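Local coordinates for protein Alpha/beta hydrolase (Pseudomonas aeruginosa PAO1, PDB 4R1D) that probably hydrolyses lipids as the type VI secretion lipase effector Tle4, which the partner protein Tli4 binds as part of the self-protection of the bacterium, at residues 138-143 and 302-307; 290-293 and 298-301. All coordinates share one frame; numbering follows the deposited sequence. Where two conformers were deposited one is given.

Interaction 1: residues 138-143 and 302-307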
ATOM      1  N   LYS A 138      -1.833  -0.739 -13.433  1.00 13.38           N
ATOM      2  CA  LYS A 138      -2.077  -0.501 -12.012  1.00 11.01           C
ATOM      3  C   LYS A 138      -1.063  -1.190 -11.118  1.00 15.68           C
ATOM      4  O   LYS A 138      -0.976  -0.874  -9.933  1.00 15.51           O
ATOM      5  CB  LYS A 138      -3.435  -1.067 -11.613  1.00 14.53           C
ATOM      6  CG  LYS A 138      -4.636  -0.296 -12.098  1.00 13.54           C
ATOM      7  CD  LYS A 138      -5.880  -1.119 -11.847  1.00 12.56           C
ATOM      8  CE  LYS A 138      -7.114  -0.491 -12.504  1.00 14.91           C
ATOM      9  NZ  LYS A 138      -8.346  -1.288 -12.225  1.00 14.82           N
ATOM     10  N   VAL A 139      -0.339  -2.161 -11.665  1.00 12.80           N
ATOM     11  CA  VAL A 139       0.457  -3.070 -10.836  1.00 13.99           C
ATOM     12  C   VAL A 139       1.907  -3.223 -11.297  1.00 17.23           C
ATOM     13  O   VAL A 139       2.245  -2.905 -12.438  1.00 17.10           O
ATOM     14  CB  VAL A 139      -0.193  -4.472 -10.759  1.00 11.42           C
ATOM     15  CG1 VAL A 139      -1.559  -4.383 -10.113  1.00 13.28           C
ATOM     16  CG2 VAL A 139      -0.279  -5.097 -12.148  1.00 14.64           C
ATOM     17  N   MET A 140       2.753  -3.728 -10.398  1.00 13.24           N
ATOM     18  CA  MET A 140       4.173  -3.908 -10.682  0.54 17.45           C
ATOM     19  C   MET A 140       4.361  -4.686 -11.988  1.00 17.74           C
ATOM     20  O   MET A 140       3.861  -5.806 -12.149  1.00 18.18           O
ATOM     21  CB  MET A 140       4.846  -4.632  -9.515  0.54 16.84           C
ATOM     22  CG  MET A 140       6.355  -4.682  -9.591  0.54 19.48           C
ATOM     23  SD  MET A 140       7.025  -5.436  -8.096  0.54 22.87           S
ATOM     24  CE  MET A 140       8.775  -5.260  -8.416  0.54 26.00           C
ATOM     25  N   ARG A 141       5.077  -4.084 -12.927  1.00 17.17           N
ATOM     26  CA  ARG A 141       5.113  -4.639 -14.278  1.00 17.36           C
ATOM     27  C   ARG A 141       5.776  -6.014 -14.380  1.00 16.12           C
ATOM     28  O   ARG A 141       5.171  -6.963 -14.870  1.00 16.49           O
ATOM     29  CB  ARG A 141       5.769  -3.669 -15.260  1.00 22.67           C
ATOM     30  CG  ARG A 141       5.922  -4.308 -16.620  1.00 26.80           C
ATOM     31  CD  ARG A 141       5.858  -3.309 -17.734  1.00 33.28           C
ATOM     32  NE  ARG A 141       6.729  -2.172 -17.512  1.00 34.88           N
ATOM     33  CZ  ARG A 141       8.042  -2.243 -17.328  1.00 39.68           C
ATOM     34  NH1 ARG A 141       8.655  -3.415 -17.313  1.00 39.25           N
ATOM     35  NH2 ARG A 141       8.740  -1.130 -17.153  1.00 35.21           N
ATOM     36  N   SER A 142       7.018  -6.116 -13.929  1.00 17.29           N
ATOM     37  CA  SER A 142       7.755  -7.379 -14.044  1.00 20.14           C
ATOM     38  C   SER A 142       7.068  -8.527 -13.305  1.00 21.55           C
ATOM     39  O   SER A 142       7.064  -9.671 -13.765  1.00 19.98           O
ATOM     40  CB  SER A 142       9.188  -7.211 -13.525  1.00 22.72           C
ATOM     41  OG  SER A 142       9.183  -6.950 -12.129  1.00 30.79           O
ATOM     42  N   ALA A 143       6.498  -8.227 -12.146  1.00 16.47           N
ATOM     43  CA  ALA A 143       5.890  -9.267 -11.318  1.00 17.59           C
ATOM     44  C   ALA A 143       4.588  -9.812 -11.887  1.00 15.44           C
ATOM     45  O   ALA A 143       4.293 -11.007 -11.731  1.00 13.79           O
ATOM     46  CB  ALA A 143       5.668  -8.765  -9.902  1.00 19.57           C
ATOM     47  N   ALA A 302      15.741  -7.048  -1.058  1.00 26.41           N
ATOM     48  CA  ALA A 302      14.314  -6.911  -1.358  1.00 21.86           C
ATOM     49  C   ALA A 302      14.030  -5.922  -2.495  1.00 21.06           C
ATOM     50  O   ALA A 302      14.568  -4.806  -2.518  1.00 21.39           O
ATOM     51  CB  ALA A 302      13.541  -6.519  -0.108  1.00 21.67           C
ATOM     52  N   GLN A 303      13.173  -6.333  -3.428  1.00 21.17           N
ATOM     53  CA  GLN A 303      12.763  -5.463  -4.530  1.00 20.57           C
ATOM     54  C   GLN A 303      11.806  -4.383  -4.068  1.00 19.80           C
ATOM     55  O   GLN A 303      11.788  -3.276  -4.616  1.00 20.24           O
ATOM     56  CB  GLN A 303      12.040  -6.256  -5.615  1.00 21.90           C
ATOM     57  CG  GLN A 303      12.830  -7.338  -6.265  1.00 27.68           C
ATOM     58  CD  GLN A 303      12.126  -7.830  -7.499  1.00 37.39           C
ATOM     59  OE1 GLN A 303      11.786  -7.039  -8.382  1.00 34.56           O
ATOM     60  NE2 GLN A 303      11.864  -9.129  -7.555  1.00 34.00           N
ATOM     61  N   VAL A 304      10.958  -4.728  -3.100  1.00 19.46           N
ATOM     62  CA  VAL A 304       9.959  -3.790  -2.617  1.00 16.83           C
ATOM     63  C   VAL A 304      10.071  -3.673  -1.109  1.00 22.08           C
ATOM     64  O   VAL A 304      10.034  -4.681  -0.402  1.00 18.14           O
ATOM     65  CB  VAL A 304       8.560  -4.235  -3.019  1.00 18.65           C
ATOM     66  CG1 VAL A 304       7.571  -3.140  -2.736  1.00 28.43           C
ATOM     67  CG2 VAL A 304       8.547  -4.582  -4.502  1.00 24.16           C
ATOM     68  N   VAL A 305      10.223  -2.443  -0.626  1.00 17.56           N
ATOM     69  CA  VAL A 305      10.543  -2.210   0.776  1.00 15.55           C
ATOM     70  C   VAL A 305       9.783  -1.019   1.336  1.00 18.57           C
ATOM     71  O   VAL A 305       9.379  -0.141   0.587  1.00 15.08           O
ATOM     72  CB  VAL A 305      12.060  -1.972   0.964  1.00 15.22           C
ATOM     73  CG1 VAL A 305      12.864  -3.154   0.426  1.00 20.42           C
ATOM     74  CG2 VAL A 305      12.496  -0.677   0.285  1.00 17.80           C
ATOM     75  N   LEU A 306       9.593  -0.991   2.654  1.00 13.51           N
ATOM     76  CA  LEU A 306       9.032   0.180   3.317  1.00 15.75           C
ATOM     77  C   LEU A 306      10.031   0.806   4.290  1.00 16.53           C
ATOM     78  O   LEU A 306       9.671   1.648   5.107  1.00 19.37           O
ATOM     79  CB  LEU A 306       7.733  -0.175   4.041  1.00 17.95           C
ATOM     80  CG  LEU A 306       6.588  -0.624   3.137  1.00 20.18           C
ATOM     81  CD1 LEU A 306       5.381  -1.067   3.950  1.00 20.51           C
ATOM     82  CD2 LEU A 306       6.201   0.532   2.210  1.00 17.53           C
ATOM     83  N   GLY A 307      11.288   0.395   4.197  1.00 18.50           N
ATOM     84  CA  GLY A 307      12.323   0.998   5.014  1.00 18.91           C
ATOM     85  C   GLY A 307      13.522   0.096   5.228  1.00 15.58           C
ATOM     86  O   GLY A 307      13.449  -1.117   5.011  1.00 19.63           O
TER
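Met-140 and Val-304 meet end on, thioether against methyl branch, in a small apolar contact that shows how one long flexible side chain can bridge two distant backbones. Val-304 CG2 is the branch that touches: it lies 4.0 Å from Met-140 CE and the same distance from Met-140 SD, so SD and CE both lie against the same Val-304 methyl. The second partner comes in across the methionine rather than from its end. Gln-303 runs at about a right angle to Met-140, and its OE1 approaches Met-140 CE to 3.5 Å, a van der Waals contact of a carbonyl oxygen with a methyl carbon. Met-140 was modelled in two conformers; the distances apply to one, so this detail is less certain. In it the side chain is fully extended: CG stands anti to the backbone N (chi1 -171°), and the later torsions are also near 180°, which lets the terminal methyl span much of the 9.9 Å between Met-140 CA and Val-304 CA.

In the alpha/beta-hydrolase fold this joins the N-cap of helix 141-155 to a loop in the long excursion between sheet strands 274-280 and 427-432. The same helix carries Glu-152, a calcium ligand, but the contact itself lies away from the metal. Around the apolar meeting point, polar groups hold the two backbones. A backbone hydrogen bond ties Met-140 to Gly-59, and another ties Gln-303 to Gly-77. The amide of Gln-303 is held from its nitrogen side, where NE2 is hydrogen-bonded to Glu-537 OE2; this bond probably helps fix which amide atom faces the methionine. Pro-75 packs on Met-140, while Trp-72, from strand 70-72, and Gln-536 pack on Val-304.

Interaction 2: residues 290-293 and 298-301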
ATOM      1  N   ILE A 290       6.742 -10.021   9.008  1.00 15.12           N
ATOM      2  CA  ILE A 290       6.367  -8.652   9.390  1.00 15.22           C
ATOM      3  C   ILE A 290       7.084  -8.234  10.667  1.00 15.84           C
ATOM      4  O   ILE A 290       7.439  -7.067  10.843  1.00 14.25           O
ATOM      5  CB  ILE A 290       4.826  -8.459   9.541  1.00 16.09           C
ATOM      6  CG1 ILE A 290       4.487  -6.968   9.672  1.00 20.78           C
ATOM      7  CG2 ILE A 290       4.290  -9.217  10.744  1.00 19.11           C
ATOM      8  CD1 ILE A 290       3.007  -6.707   9.918  1.00 27.95           C
ATOM      9  N   TYR A 291       7.320  -9.196  11.556  1.00 13.73           N
ATOM     10  CA  TYR A 291       8.070  -8.892  12.769  1.00 17.27           C
ATOM     11  C   TYR A 291       9.519  -8.550  12.430  1.00 14.22           C
ATOM     12  O   TYR A 291      10.061  -7.581  12.926  1.00 15.97           O
ATOM     13  CB  TYR A 291       7.998 -10.071  13.741  1.00 15.14           C
ATOM     14  CG  TYR A 291       8.630  -9.805  15.082  1.00 15.65           C
ATOM     15  CD1 TYR A 291      10.009  -9.877  15.239  1.00 15.53           C
ATOM     16  CD2 TYR A 291       7.852  -9.522  16.197  1.00 15.78           C
ATOM     17  CE1 TYR A 291      10.597  -9.651  16.452  1.00 14.95           C
ATOM     18  CE2 TYR A 291       8.440  -9.293  17.437  1.00 15.26           C
ATOM     19  CZ  TYR A 291       9.814  -9.374  17.551  1.00 15.26           C
ATOM     20  OH  TYR A 291      10.431  -9.139  18.761  1.00 15.37           O
ATOM     21  N   HIS A 292      10.153  -9.347  11.577  1.00 15.58           N
ATOM     22  CA  HIS A 292      11.521  -9.038  11.179  1.00 14.82           C
ATOM     23  C   HIS A 292      11.602  -7.625  10.623  1.00 16.90           C
ATOM     24  O   HIS A 292      12.441  -6.827  11.039  1.00 16.11           O
ATOM     25  CB  HIS A 292      12.032 -10.006  10.107  1.00 14.86           C
ATOM     26  CG  HIS A 292      13.323  -9.564   9.492  1.00 16.53           C
ATOM     27  ND1 HIS A 292      13.378  -8.655   8.457  1.00 17.97           N
ATOM     28  CD2 HIS A 292      14.608  -9.857   9.803  1.00 20.84           C
ATOM     29  CE1 HIS A 292      14.642  -8.425   8.140  1.00 18.75           C
ATOM     30  NE2 HIS A 292      15.409  -9.143   8.942  1.00 22.19           N
ATOM     31  N   HIS A 293      10.722  -7.319   9.676  1.00 16.51           N
ATOM     32  CA  HIS A 293      10.795  -6.041   8.978  1.00 15.67           C
ATOM     33  C   HIS A 293      10.553  -4.844   9.889  1.00 16.33           C
ATOM     34  O   HIS A 293      11.254  -3.845   9.782  1.00 16.32           O
ATOM     35  CB  HIS A 293       9.855  -6.040   7.769  1.00 14.78           C
ATOM     36  CG  HIS A 293      10.146  -7.148   6.809  1.00 16.74           C
ATOM     37  ND1 HIS A 293       9.230  -7.609   5.888  1.00 20.63           N
ATOM     38  CD2 HIS A 293      11.255  -7.907   6.648  1.00 15.57           C
ATOM     39  CE1 HIS A 293       9.769  -8.595   5.191  1.00 15.37           C
ATOM     40  NE2 HIS A 293      10.998  -8.797   5.634  1.00 20.10           N
ATOM     41  N   TYR A 298      13.706  -3.818   6.040  1.00 18.65           N
ATOM     42  CA  TYR A 298      13.811  -4.813   4.986  1.00 18.59           C
ATOM     43  C   TYR A 298      15.279  -5.096   4.677  1.00 19.48           C
ATOM     44  O   TYR A 298      16.132  -4.244   4.893  1.00 23.06           O
ATOM     45  CB  TYR A 298      13.099  -4.336   3.718  1.00 16.59           C
ATOM     46  CG  TYR A 298      11.600  -4.443   3.820  1.00 17.09           C
ATOM     47  CD1 TYR A 298      10.869  -3.586   4.648  1.00 17.23           C
ATOM     48  CD2 TYR A 298      10.915  -5.410   3.105  1.00 17.38           C
ATOM     49  CE1 TYR A 298       9.491  -3.703   4.744  1.00 20.13           C
ATOM     50  CE2 TYR A 298       9.546  -5.531   3.203  1.00 18.62           C
ATOM     51  CZ  TYR A 298       8.844  -4.682   4.016  1.00 17.56           C
ATOM     52  OH  TYR A 298       7.476  -4.829   4.108  1.00 25.68           O
ATOM     53  N   GLU A 299      15.552  -6.287   4.156  1.00 28.61           N
ATOM     54  CA  GLU A 299      16.896  -6.657   3.724  1.00 30.88           C
ATOM     55  C   GLU A 299      17.251  -5.996   2.392  1.00 29.69           C
ATOM     56  O   GLU A 299      16.371  -5.643   1.607  1.00 23.96           O
ATOM     57  CB  GLU A 299      17.008  -8.179   3.605  1.00 30.34           C
ATOM     58  CG  GLU A 299      16.520  -8.933   4.838  1.00 33.46           C
ATOM     59  CD  GLU A 299      16.681 -10.443   4.708  1.00 38.85           C
ATOM     60  OE1 GLU A 299      17.836 -10.922   4.748  1.00 35.14           O
ATOM     61  OE2 GLU A 299      15.655 -11.147   4.566  1.00 39.31           O
ATOM     62  N   GLY A 300      18.548  -5.834   2.142  1.00 31.05           N
ATOM     63  CA  GLY A 300      19.022  -5.154   0.951  1.00 32.19           C
ATOM     64  C   GLY A 300      18.612  -5.834  -0.341  1.00 30.92           C
ATOM     65  O   GLY A 300      18.492  -5.187  -1.378  1.00 37.11           O
ATOM     66  N   ILE A 301      18.397  -7.142  -0.279  1.00 33.10           N
ATOM     67  CA  ILE A 301      18.004  -7.912  -1.453  1.00 36.67           C
ATOM     68  C   ILE A 301      16.551  -7.685  -1.899  1.00 30.76           C
ATOM     69  O   ILE A 301      16.165  -8.101  -2.992  1.00 29.92           O
ATOM     70  CB  ILE A 301      18.204  -9.414  -1.211  1.00 38.80           C
ATOM     71  CG1 ILE A 301      17.399  -9.860   0.016  1.00 36.43           C
ATOM     72  CG2 ILE A 301      19.679  -9.729  -1.033  1.00 45.09           C
ATOM     73  CD1 ILE A 301      17.593 -11.318   0.392  1.00 46.55           C
TER
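His-293 lays its imidazole over one face of the Tyr-298 phenol ring, a face-to-face aromatic stack between the last turn of helix 289-296 and the loop that leaves it. The helix belongs to the excursion between strands 274-280 and 427-432 of the alpha/beta-hydrolase sheet; the two residues are five apart in sequence, and the chain turns back on its own helix end between them.

Followed outward, every early atom of His-293 finds the tyrosine. CB makes a CH-pi contact over the ring face, 4.1 Å from the centroid of the Tyr-298 ring. CG sits 3.9 Å from Tyr-298 CZ. ND1 comes closest, 3.4 Å from Tyr-298 CE2, and stands above the phenol plane but displaced toward its rim. CE1 continues along that side, 3.7 Å from the same Tyr-298 CE2. Over the imidazole, Tyr-298 CD2 lies above the ring centre. The centroids of the His-293 and Tyr-298 rings are 4.0 Å apart and their planes tilt by 27°, so the stack opens like a shallow wedge. The first torsion of His-293 puts CG anti to the carbonyl carbon (chi1 -57°), directing the imidazole toward the returning loop.

The neighbouring His-292 takes a different course, with CE1 at the edge of the His-293 ring and in its plane. Its own stacking partner is Trp-440. Val-313 of helix 310-317 and Met-58 also touch the tyrosine, placing the stack between the helix end and further parts of the chain. Glu-299 crosses His-292 at about a right angle, its CG 3.8 Å from His-292 CE1. The carboxylate stays 4.8 Å from His-292 NE2, measured at Glu-299 OE2, and that same OE2 is hydrogen-bonded to Trp-440 NE1.

The two contacts share a loop, since segment 298-301 runs directly into 302-307, and their centres are 14 Å apart. Interaction 1 is buried and long in range, joining the N-cap of helix 141-155 to a segment whose nearest end is 159 residues further on; interaction 2 is partly buried and local, folding a helix end onto the residues that follow it. The chemistry differs accordingly: a thioether end against a methyl and an amide oxygen in the first, broad aromatic faces in the second. Tyr-298 connects them. Its backbone N makes a probable hydrogen bond to Gly-307 O (2.9 Å), its CB packs on Val-305 CG1, and its ring lies against the backbone of residues 304 and 306.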